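Local structure of DNA replication and repair protein RecF (Caldanaerobacter subterraneus subsp. tengcongensis, 5Z69) at residues R19-Q24 with S44-A49; E27-V32 with G357-K362; V123-E128 with L319-V324. The protein is thought to act as a DNA-repair and replication factor that binds single-stranded DNA and ATP, mediating recombination in the RecFOR pathway. All blocks are in the same frame, centred on the assembly; numbering follows the deposited sequence. Where two conformers were deposited one is given.

Contact 1 of 3, residues R19-Q24 with S44-A49; sequences RNLKKQ and SNLLEA. With AGS (phosphothiophosphoric acid-adenylate ester), chain C.
The backbones come nearest at Arg19 and Asn45, whose CA atoms are 6.5 Å apart, where the loop between strands 9-16 and 24-27 passes the first turns of helix 43-55. Arg19 grips Glu48 side-on in a buried salt bridge. Its NE reaches Glu48 OE2 at 2.7 Å and its NH2 reaches Glu48 OE1 at 2.8 Å, each oxygen using its syn lone pair, and the two flat groups lie within 11° of a common plane. A bend at chi2 (-79°) of Arg19 turns the guanidinium so that its remaining nitrogen, NH1, donates to N7 of the adenine of AGS at 3.2 Å. Ser58 and Arg60 also hold the Glu48 carboxylate. The helix begins within the Walker A P-loop, which ends in Lys43 and Ser44, and Asn45 N binds AGS O1A on the alpha-phosphate. Asn45 ND2 makes a 2.6 Å bond to Asn20 OD1; the donor sits well above the carbonyl plane of Asn20, and the two amide planes stand 78° apart. Asn20 ND2 is bound in turn by the carbonyl of Gln41 in the P-loop. The two methyls of Leu21 pack against adjacent residues of the first turn: CD1 on Asn45 CB at 3.5 Å and CD2 on Leu46 CA at 3.8 Å.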
loop_
_atom_site.group_PDB
_atom_site.type_symbol
_atom_site.label_atom_id
_atom_site.label_comp_id
_atom_site.label_asym_id
_atom_site.label_seq_id
_atom_site.Cartn_x
_atom_site.Cartn_y
_atom_site.Cartn_z
ATOM N N ARG A 19 13.561 27.301 -26.370
ATOM C CA ARG A 19 14.826 26.898 -25.750
ATOM C C ARG A 19 16.033 27.530 -26.481
ATOM O O ARG A 19 16.031 28.723 -26.759
ATOM C CB ARG A 19 14.948 25.367 -25.733
ATOM C CG ARG A 19 13.931 24.639 -24.837
ATOM C CD ARG A 19 14.316 24.670 -23.342
ATOM N NE ARG A 19 13.578 23.662 -22.593
ATOM C CZ ARG A 19 13.722 23.433 -21.283
ATOM N NH1 ARG A 19 14.566 24.143 -20.546
ATOM N NH2 ARG A 19 13.012 22.491 -20.698
ATOM N N ASN A 20 17.033 26.722 -26.823
ATOM C CA ASN A 20 18.197 27.170 -27.561
ATOM C C ASN A 20 18.008 26.973 -29.064
ATOM O O ASN A 20 18.940 27.197 -29.834
ATOM C CB ASN A 20 19.455 26.408 -27.090
ATOM C CG ASN A 20 19.568 25.013 -27.708
ATOM O OD1 ASN A 20 18.573 24.285 -27.833
ATOM N ND2 ASN A 20 20.775 24.649 -28.122
ATOM N N LEU A 21 16.845 26.509 -29.512
ATOM C CA LEU A 21 16.675 26.225 -30.957
ATOM C C LEU A 21 16.584 27.531 -31.753
ATOM O O LEU A 21 15.900 28.473 -31.293
ATOM C CB LEU A 21 15.419 25.354 -31.162
ATOM C CG LEU A 21 15.502 23.827 -31.076
ATOM C CD1 LEU A 21 16.177 23.525 -29.866
ATOM C CD2 LEU A 21 14.130 23.189 -30.983
ATOM N N LYS A 22 17.269 27.619 -32.885
ATOM C CA LYS A 22 17.126 28.777 -33.720
ATOM C C LYS A 22 15.756 28.761 -34.415
ATOM O O LYS A 22 15.065 27.735 -34.417
ATOM C CB LYS A 22 18.257 28.838 -34.730
ATOM C CG LYS A 22 19.643 28.750 -34.119
ATOM C CD LYS A 22 19.949 30.012 -33.342
ATOM C CE LYS A 22 21.406 30.088 -32.852
ATOM N NZ LYS A 22 21.642 29.368 -31.579
ATOM N N LYS A 23 15.350 29.927 -34.922
ATOM C CA LYS A 23 14.058 30.110 -35.566
ATOM C C LYS A 23 14.053 29.374 -36.894
ATOM O O LYS A 23 14.681 29.808 -37.858
ATOM C CB LYS A 23 13.784 31.597 -35.765
ATOM C CG LYS A 23 12.336 31.955 -36.010
ATOM C CD LYS A 23 12.223 33.474 -36.194
ATOM C CE LYS A 23 10.868 33.867 -36.744
ATOM N NZ LYS A 23 10.583 35.333 -36.553
ATOM N N GLN A 24 13.363 28.244 -36.958
ATOM C CA GLN A 24 13.482 27.434 -38.161
ATOM C C GLN A 24 12.279 26.525 -38.391
ATOM O O GLN A 24 11.540 26.201 -37.458
ATOM C CB GLN A 24 14.785 26.611 -38.095
ATOM C CG GLN A 24 14.854 25.690 -36.905
ATOM C CD GLN A 24 16.280 25.372 -36.465
ATOM O OE1 GLN A 24 17.198 25.219 -37.283
ATOM N NE2 GLN A 24 16.470 25.283 -35.157
ATOM N N SER A 44 17.192 17.190 -27.242
ATOM C CA SER A 44 16.044 16.906 -26.395
ATOM C C SER A 44 15.067 18.080 -26.423
ATOM O O SER A 44 13.858 17.893 -26.270
ATOM C CB SER A 44 16.472 16.594 -24.955
ATOM O OG SER A 44 17.084 17.740 -24.383
ATOM N N ASN A 45 15.596 19.289 -26.601
ATOM C CA ASN A 45 14.732 20.445 -26.770
ATOM C C ASN A 45 13.769 20.256 -27.972
ATOM O O ASN A 45 12.603 20.618 -27.906
ATOM C CB ASN A 45 15.567 21.721 -26.956
ATOM C CG ASN A 45 16.399 22.067 -25.721
ATOM O OD1 ASN A 45 16.162 21.550 -24.643
ATOM N ND2 ASN A 45 17.385 22.944 -25.892
ATOM N N LEU A 46 14.259 19.670 -29.057
ATOM C CA LEU A 46 13.401 19.509 -30.236
ATOM C C LEU A 46 12.312 18.468 -29.960
ATOM O O LEU A 46 11.143 18.665 -30.342
ATOM C CB LEU A 46 14.229 19.139 -31.461
ATOM C CG LEU A 46 13.430 18.720 -32.700
ATOM C CD1 LEU A 46 12.532 19.838 -33.219
ATOM C CD2 LEU A 46 14.387 18.260 -33.791
ATOM N N LEU A 47 12.683 17.369 -29.308
ATOM C CA LEU A 47 11.691 16.382 -28.877
ATOM C C LEU A 47 10.687 16.992 -27.910
ATOM O O LEU A 47 9.477 16.710 -27.983
ATOM C CB LEU A 47 12.381 15.181 -28.225
ATOM C CG LEU A 47 12.536 13.940 -29.117
ATOM C CD1 LEU A 47 13.054 14.324 -30.474
ATOM C CD2 LEU A 47 13.449 12.923 -28.500
ATOM N N GLU A 48 11.176 17.857 -27.023
ATOM C CA GLU A 48 10.297 18.551 -26.102
ATOM C C GLU A 48 9.308 19.434 -26.875
ATOM O O GLU A 48 8.141 19.531 -26.514
ATOM C CB GLU A 48 11.114 19.393 -25.115
ATOM C CG GLU A 48 10.302 20.155 -24.060
ATOM C CD GLU A 48 11.210 20.927 -23.079
ATOM O OE1 GLU A 48 11.075 20.750 -21.845
ATOM O OE2 GLU A 48 12.063 21.698 -23.547
ATOM N N ALA A 49 9.776 20.076 -27.937
ATOM C CA ALA A 49 8.892 20.892 -28.768
ATOM C C ALA A 49 7.849 20.019 -29.474
ATOM O O ALA A 49 6.677 20.380 -29.566
ATOM C CB ALA A 49 9.705 21.698 -29.783
HETATM P PG AGS C . 19.751 15.143 -24.830
HETATM S S1G AGS C . 19.342 13.804 -26.192
HETATM O O2G AGS C . 21.202 14.902 -24.290
HETATM O O3G AGS C . 18.749 14.908 -23.657
HETATM P PB AGS C . 20.819 17.624 -25.666
HETATM O O1B AGS C . 21.009 17.952 -27.110
HETATM O O2B AGS C . 22.080 16.984 -25.061
HETATM O O3B AGS C . 19.593 16.605 -25.422
HETATM P PA AGS C . 19.271 19.834 -24.867
HETATM O O1A AGS C . 18.486 19.525 -26.149
HETATM O O2A AGS C . 18.601 19.593 -23.550
HETATM O O3A AGS C . 20.627 18.991 -24.873
HETATM O "O5'" AGS C . 19.801 21.292 -24.915
HETATM C "C5'" AGS C . 19.685 22.100 -23.777
HETATM C "C4'" AGS C . 20.650 23.219 -24.018
HETATM O "O4'" AGS C . 19.908 24.434 -24.269
HETATM C "C3'" AGS C . 21.564 23.511 -22.832
HETATM O "O3'" AGS C . 22.846 23.934 -23.283
HETATM C "C2'" AGS C . 20.778 24.576 -22.063
HETATM O "O2'" AGS C . 21.625 25.449 -21.323
HETATM C "C1'" AGS C . 20.082 25.339 -23.196
HETATM N N9 AGS C . 18.786 25.883 -22.829
HETATM C C8 AGS C . 17.834 25.313 -22.017
HETATM N N7 AGS C . 16.770 26.054 -21.842
HETATM C C5 AGS C . 17.028 27.190 -22.589
HETATM C C6 AGS C . 16.295 28.370 -22.821
HETATM N N6 AGS C . 15.081 28.595 -22.307
HETATM N N1 AGS C . 16.854 29.322 -23.601
HETATM C C2 AGS C . 18.065 29.095 -24.121
HETATM N N3 AGS C . 18.853 28.027 -23.975
HETATM C C4 AGS C . 18.270 27.107 -23.196
#

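Contact 2 of 3, residues E27-V32 with G357-K362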
loop_
_atom_site.group_PDB
_atom_site.type_symbol
_atom_site.label_atom_id
_atom_site.label_comp_id
_atom_site.label_asym_id
_atom_site.label_seq_id
_atom_site.Cartn_x
_atom_site.Cartn_y
_atom_site.Cartn_z
ATOM N N GLU A 27 11.248 19.991 -41.903
ATOM C CA GLU A 27 10.343 19.093 -42.610
ATOM C C GLU A 27 10.813 17.678 -42.430
ATOM O O GLU A 27 11.977 17.337 -42.659
ATOM C CB GLU A 27 10.254 19.436 -44.105
ATOM C CG GLU A 27 9.751 20.844 -44.405
ATOM C CD GLU A 27 8.982 20.952 -45.737
ATOM O OE1 GLU A 27 8.983 19.995 -46.549
ATOM O OE2 GLU A 27 8.351 22.005 -45.954
ATOM N N PHE A 28 9.914 16.812 -41.994
ATOM C CA PHE A 28 10.354 15.479 -41.573
ATOM C C PHE A 28 9.996 14.404 -42.590
ATOM O O PHE A 28 9.400 14.712 -43.614
ATOM C CB PHE A 28 9.787 15.129 -40.205
ATOM C CG PHE A 28 10.224 16.083 -39.127
ATOM C CD1 PHE A 28 11.588 16.282 -38.873
ATOM C CD2 PHE A 28 9.285 16.823 -38.417
ATOM C CE1 PHE A 28 12.023 17.183 -37.885
ATOM C CE2 PHE A 28 9.703 17.751 -37.423
ATOM C CZ PHE A 28 11.076 17.917 -37.157
ATOM N N CYS A 29 10.377 13.155 -42.302
ATOM C CA CYS A 29 10.234 12.062 -43.257
ATOM C C CYS A 29 9.385 10.943 -42.680
ATOM O O CYS A 29 9.158 10.864 -41.456
ATOM C CB CYS A 29 11.623 11.508 -43.674
ATOM S SG CYS A 29 12.948 11.473 -42.388
ATOM N N GLU A 30 8.914 10.079 -43.572
ATOM C CA GLU A 30 8.319 8.814 -43.166
ATOM C C GLU A 30 9.397 7.944 -42.547
ATOM O O GLU A 30 10.536 7.933 -43.013
ATOM C CB GLU A 30 7.689 8.099 -44.363
ATOM C CG GLU A 30 6.502 8.814 -44.986
ATOM C CD GLU A 30 5.185 8.500 -44.295
ATOM O OE1 GLU A 30 5.187 7.782 -43.254
ATOM O OE2 GLU A 30 4.143 8.973 -44.794
ATOM N N GLY A 31 9.044 7.222 -41.495
ATOM C CA GLY A 31 9.964 6.279 -40.885
ATOM C C GLY A 31 10.809 6.946 -39.824
ATOM O O GLY A 31 10.310 7.768 -39.068
ATOM N N VAL A 32 12.093 6.608 -39.791
ATOM C CA VAL A 32 13.001 7.070 -38.749
ATOM C C VAL A 32 13.603 8.438 -39.092
ATOM O O VAL A 32 14.273 8.605 -40.115
ATOM C CB VAL A 32 14.140 6.040 -38.514
ATOM C CG1 VAL A 32 15.165 6.564 -37.540
ATOM C CG2 VAL A 32 13.562 4.674 -38.052
ATOM N N GLY A 357 18.930 6.396 -40.185
ATOM C CA GLY A 357 17.637 7.039 -40.294
ATOM C C GLY A 357 17.154 7.010 -41.707
ATOM O O GLY A 357 17.943 6.859 -42.598
ATOM N N ASP A 358 15.864 7.164 -41.912
ATOM C CA ASP A 358 15.372 7.395 -43.267
ATOM C C ASP A 358 15.615 8.838 -43.668
ATOM O O ASP A 358 15.806 9.144 -44.836
ATOM C CB ASP A 358 13.891 7.025 -43.359
ATOM C CG ASP A 358 13.663 5.533 -43.139
ATOM O OD1 ASP A 358 13.217 5.133 -42.040
ATOM O OD2 ASP A 358 13.959 4.758 -44.069
ATOM N N CYS A 359 15.594 9.717 -42.674
ATOM C CA CYS A 359 16.059 11.093 -42.821
ATOM C C CYS A 359 16.965 11.337 -41.644
ATOM O O CYS A 359 16.754 10.770 -40.567
ATOM C CB CYS A 359 14.903 12.108 -42.821
ATOM S SG CYS A 359 13.752 11.886 -44.207
ATOM N N CYS A 360 17.955 12.191 -41.830
ATOM C CA CYS A 360 18.924 12.424 -40.790
ATOM C C CYS A 360 19.140 13.917 -40.612
ATOM O O CYS A 360 19.305 14.636 -41.585
ATOM C CB CYS A 360 20.224 11.710 -41.136
ATOM S SG CYS A 360 21.549 11.995 -39.973
ATOM N N PHE A 361 19.120 14.372 -39.365
ATOM C CA PHE A 361 19.334 15.779 -39.046
ATOM C C PHE A 361 20.479 15.936 -38.039
ATOM O O PHE A 361 20.468 15.314 -36.982
ATOM C CB PHE A 361 18.064 16.418 -38.454
ATOM C CG PHE A 361 16.847 16.351 -39.350
ATOM C CD1 PHE A 361 16.494 17.431 -40.151
ATOM C CD2 PHE A 361 16.033 15.228 -39.349
ATOM C CE1 PHE A 361 15.363 17.379 -40.950
ATOM C CE2 PHE A 361 14.898 15.160 -40.146
ATOM C CZ PHE A 361 14.554 16.223 -40.945
ATOM N N LYS A 362 21.452 16.784 -38.358
ATOM C CA LYS A 362 22.473 17.151 -37.384
ATOM C C LYS A 362 22.096 18.429 -36.654
ATOM O O LYS A 362 21.754 19.442 -37.276
ATOM C CB LYS A 362 23.846 17.342 -38.044
ATOM C CG LYS A 362 24.991 17.401 -37.012
ATOM C CD LYS A 362 26.024 18.470 -37.331
ATOM C CE LYS A 362 27.160 17.940 -38.187
ATOM N NZ LYS A 362 27.983 19.066 -38.734
#
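Phe28 and Phe361 meet as an offset edge-to-face pair at the point where strand 359-364 joins the mixed sheet of the P-loop NTPase fold, parallel to strand 32-36. The ring centroids are 5.5 Å apart and the planes stand at 75°, with the edge of Phe28 directed at the rim of one Phe361 face; CD1 of Phe28 lies 3.6 Å from CZ of Phe361. The carbonyl oxygen of Glu27 lies in the plane of the Phe361 ring, at its edge, 3.3 Å from CZ. Phe28 has a second edge-to-face partner in Phe346. Nearer the surface, Cys29 and Cys359 are joined by a disulfide, SG to SG 2.0 Å. Its torsion of 170° is far from the usual value near 90°, and the fine geometry of the bridge is doubtful. Asp358 reaches across to the 30-32 backbone, and its OD1 accepts Val32 N at 2.9 Å through the anti lone pair. A CB on Gly31 would run into that oxygen, and the backbone angles there also leave no room for one. Val32 O, finally, accepts two amide protons at once: that of Asp358 N at 2.8 Å and, almost straight, that of Cys359 N at 3.1 Å.

Contact 3 of 3, residues V123-E128 with L319-V324. With AGS (phosphothiophosphoric acid-adenylate ester), chain C.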
loop_
_atom_site.group_PDB
_atom_site.type_symbol
_atom_site.label_atom_id
_atom_site.label_comp_id
_atom_site.label_asym_id
_atom_site.label_seq_id
_atom_site.Cartn_x
_atom_site.Cartn_y
_atom_site.Cartn_z
ATOM N N VAL A 123 4.138 8.822 -28.251
ATOM C CA VAL A 123 4.629 8.154 -27.047
ATOM C C VAL A 123 6.113 8.450 -26.980
ATOM O O VAL A 123 6.816 8.288 -27.976
ATOM C CB VAL A 123 4.396 6.634 -27.077
ATOM C CG1 VAL A 123 4.957 5.969 -25.796
ATOM C CG2 VAL A 123 2.917 6.350 -27.245
ATOM N N ILE A 124 6.584 8.907 -25.828
ATOM C CA ILE A 124 7.982 9.283 -25.713
ATOM C C ILE A 124 8.678 8.322 -24.764
ATOM O O ILE A 124 8.195 8.070 -23.669
ATOM C CB ILE A 124 8.151 10.750 -25.228
ATOM C CG1 ILE A 124 9.624 11.070 -24.987
ATOM C CG2 ILE A 124 7.297 11.037 -23.980
ATOM C CD1 ILE A 124 9.949 12.545 -25.183
ATOM N N PHE A 125 9.797 7.777 -25.227
ATOM C CA PHE A 125 10.609 6.839 -24.463
ATOM C C PHE A 125 11.851 7.599 -24.078
ATOM O O PHE A 125 12.502 8.168 -24.938
ATOM C CB PHE A 125 10.991 5.597 -25.283
ATOM C CG PHE A 125 9.821 4.794 -25.793
ATOM C CD1 PHE A 125 9.072 5.229 -26.888
ATOM C CD2 PHE A 125 9.494 3.574 -25.203
ATOM C CE1 PHE A 125 8.002 4.461 -27.365
ATOM C CE2 PHE A 125 8.428 2.810 -25.673
ATOM C CZ PHE A 125 7.682 3.255 -26.750
ATOM N N SER A 126 12.179 7.592 -22.792
ATOM C CA SER A 126 13.263 8.401 -22.240
ATOM C C SER A 126 13.930 7.623 -21.099
ATOM O O SER A 126 13.278 6.799 -20.470
ATOM C CB SER A 126 12.716 9.742 -21.744
ATOM O OG SER A 126 13.732 10.538 -21.180
ATOM N N PRO A 127 15.229 7.867 -20.846
ATOM C CA PRO A 127 15.897 7.163 -19.736
ATOM C C PRO A 127 15.202 7.389 -18.393
ATOM O O PRO A 127 15.125 6.466 -17.577
ATOM C CB PRO A 127 17.305 7.762 -19.731
ATOM C CG PRO A 127 17.517 8.232 -21.156
ATOM C CD PRO A 127 16.164 8.713 -21.610
ATOM N N GLU A 128 14.661 8.585 -18.190
ATOM C CA GLU A 128 13.961 8.913 -16.952
ATOM C C GLU A 128 12.699 8.087 -16.699
ATOM O O GLU A 128 12.059 8.241 -15.661
ATOM C CB GLU A 128 13.589 10.398 -16.933
ATOM C CG GLU A 128 14.759 11.321 -16.645
ATOM C CD GLU A 128 15.713 11.434 -17.817
ATOM O OE1 GLU A 128 16.908 11.726 -17.584
ATOM O OE2 GLU A 128 15.263 11.233 -18.970
ATOM N N LEU A 319 6.384 8.091 -32.626
ATOM C CA LEU A 319 7.243 7.616 -31.553
ATOM C C LEU A 319 8.415 8.584 -31.335
ATOM O O LEU A 319 9.099 8.969 -32.288
ATOM C CB LEU A 319 7.727 6.180 -31.868
ATOM C CG LEU A 319 6.817 5.017 -31.451
ATOM C CD1 LEU A 319 5.347 5.329 -31.544
ATOM C CD2 LEU A 319 7.140 3.742 -32.219
ATOM N N LEU A 320 8.636 8.988 -30.084
ATOM C CA LEU A 320 9.774 9.823 -29.717
ATOM C C LEU A 320 10.778 9.071 -28.812
ATOM O O LEU A 320 10.424 8.631 -27.699
ATOM C CB LEU A 320 9.269 11.101 -29.028
ATOM C CG LEU A 320 8.180 11.853 -29.825
ATOM C CD1 LEU A 320 7.702 13.007 -28.988
ATOM C CD2 LEU A 320 8.715 12.300 -31.146
ATOM N N LEU A 321 12.006 8.915 -29.298
ATOM C CA LEU A 321 13.006 8.125 -28.578
ATOM C C LEU A 321 14.162 9.020 -28.168
ATOM O O LEU A 321 15.015 9.371 -28.988
ATOM C CB LEU A 321 13.505 6.965 -29.443
ATOM C CG LEU A 321 12.622 5.711 -29.451
ATOM C CD1 LEU A 321 11.277 6.018 -30.089
ATOM C CD2 LEU A 321 13.292 4.551 -30.185
ATOM N N ASP A 322 14.166 9.424 -26.904
ATOM C CA ASP A 322 15.160 10.391 -26.455
ATOM C C ASP A 322 16.298 9.708 -25.741
ATOM O O ASP A 322 16.125 9.249 -24.629
ATOM C CB ASP A 322 14.535 11.431 -25.532
ATOM C CG ASP A 322 15.455 12.619 -25.288
ATOM O OD1 ASP A 322 16.379 12.841 -26.097
ATOM O OD2 ASP A 322 15.247 13.342 -24.299
ATOM N N ASP A 323 17.461 9.671 -26.381
ATOM C CA ASP A 323 18.684 9.200 -25.741
ATOM C C ASP A 323 18.488 7.800 -25.168
ATOM O O ASP A 323 18.846 7.529 -24.029
ATOM C CB ASP A 323 19.125 10.187 -24.647
ATOM C CG ASP A 323 20.477 9.841 -24.051
ATOM O OD1 ASP A 323 21.295 9.197 -24.748
ATOM O OD2 ASP A 323 20.718 10.209 -22.877
ATOM N N VAL A 324 17.907 6.914 -25.970
ATOM C CA VAL A 324 17.614 5.566 -25.510
ATOM C C VAL A 324 18.177 4.559 -26.513
ATOM O O VAL A 324 18.029 3.350 -26.366
ATOM C CB VAL A 324 16.082 5.374 -25.287
ATOM C CG1 VAL A 324 15.317 5.342 -26.606
ATOM C CG2 VAL A 324 15.790 4.145 -24.438
HETATM P PG AGS C . 19.751 15.143 -24.830
HETATM S S1G AGS C . 19.342 13.804 -26.192
HETATM O O2G AGS C . 21.202 14.902 -24.290
HETATM O O3G AGS C . 18.749 14.908 -23.657
HETATM P PB AGS C . 20.819 17.624 -25.666
HETATM O O1B AGS C . 21.009 17.952 -27.110
HETATM O O2B AGS C . 22.080 16.984 -25.061
HETATM O O3B AGS C . 19.593 16.605 -25.422
HETATM P PA AGS C . 19.271 19.834 -24.867
HETATM O O1A AGS C . 18.486 19.525 -26.149
HETATM O O2A AGS C . 18.601 19.593 -23.550
HETATM O O3A AGS C . 20.627 18.991 -24.873
HETATM O "O5'" AGS C . 19.801 21.292 -24.915
HETATM C "C5'" AGS C . 19.685 22.100 -23.777
HETATM C "C4'" AGS C . 20.650 23.219 -24.018
HETATM O "O4'" AGS C . 19.908 24.434 -24.269
HETATM C "C3'" AGS C . 21.564 23.511 -22.832
HETATM O "O3'" AGS C . 22.846 23.934 -23.283
HETATM C "C2'" AGS C . 20.778 24.576 -22.063
HETATM O "O2'" AGS C . 21.625 25.449 -21.323
HETATM C "C1'" AGS C . 20.082 25.339 -23.196
HETATM N N9 AGS C . 18.786 25.883 -22.829
HETATM C C8 AGS C . 17.834 25.313 -22.017
HETATM N N7 AGS C . 16.770 26.054 -21.842
HETATM C C5 AGS C . 17.028 27.190 -22.589
HETATM C C6 AGS C . 16.295 28.370 -22.821
HETATM N N6 AGS C . 15.081 28.595 -22.307
HETATM N N1 AGS C . 16.854 29.322 -23.601
HETATM C C2 AGS C . 18.065 29.095 -24.121
HETATM N N3 AGS C . 18.853 28.027 -23.975
HETATM C C4 AGS C . 18.270 27.107 -23.196
#
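Pro127 lies with its ring against two successive carbonyl oxygens, CD 3.1 Å from Asp322 O and CG 3.2 Å from Asp323 O, just where the parallel strand pairing stops. Asp323 at this turn has positive phi and psi (55° and 47°). Before it, strands 122-125 and 318-321 pair in register: Leu320 N binds Val123 O, Phe125 N binds Leu320 O at 2.7 Å, and Asp322 N binds Phe125 O. Phe125 CD1 lies 4.0 Å from Leu321 CD1, the two side chains running alongside each other on one sheet face, while Ile124 and Leu320 bring their CB atoms together on the other, where helix 43-55 packs. The run of aliphatic residues ending in Asp322 and Asp323 is consistent with the Walker B strand of P-loop ATPases. Asp322 swings its CG anti to the backbone N (chi1 -167°), which aims the carboxylate at the nucleotide, OD1 being 3.1 Å from S1G of AGS. Thr348 OG1 hydrogen-bonds to OD1, steadying the group. With an alanine here, Thr348 is likely to lose that acceptor, and the carboxylate's packing against Ser44 of helix 43-55 would probably go with it. In the loop after the first strand, Ser126 OG donates to Glu128 OE2 at 2.8 Å.

Overall arrangement
Contacts 1 and 3 are both buried and border the same AGS molecule, whereas contact 2 is only partly buried and lies away from the nucleotide. Contact 1 is mostly polar, a charged and amide network around adenine, ribose and alpha-phosphate. Contact 3 is chiefly backbone pairing and aliphatic packing, with acidic groups reaching the gamma-thiophosphate end. The two meet where Leu47 CD2 packs on Asp322 CB, 3.5 Å away. Contacts 2 and 3 belong to one mixed sheet: contact 3 includes its edge strand 122-125, while contact 2 leads into strands 32-36 and 359-364 and relies on an aromatic pair, a disulfide and hydrogen bonds to the Val32 backbone. All three centres lie about 16 Å apart.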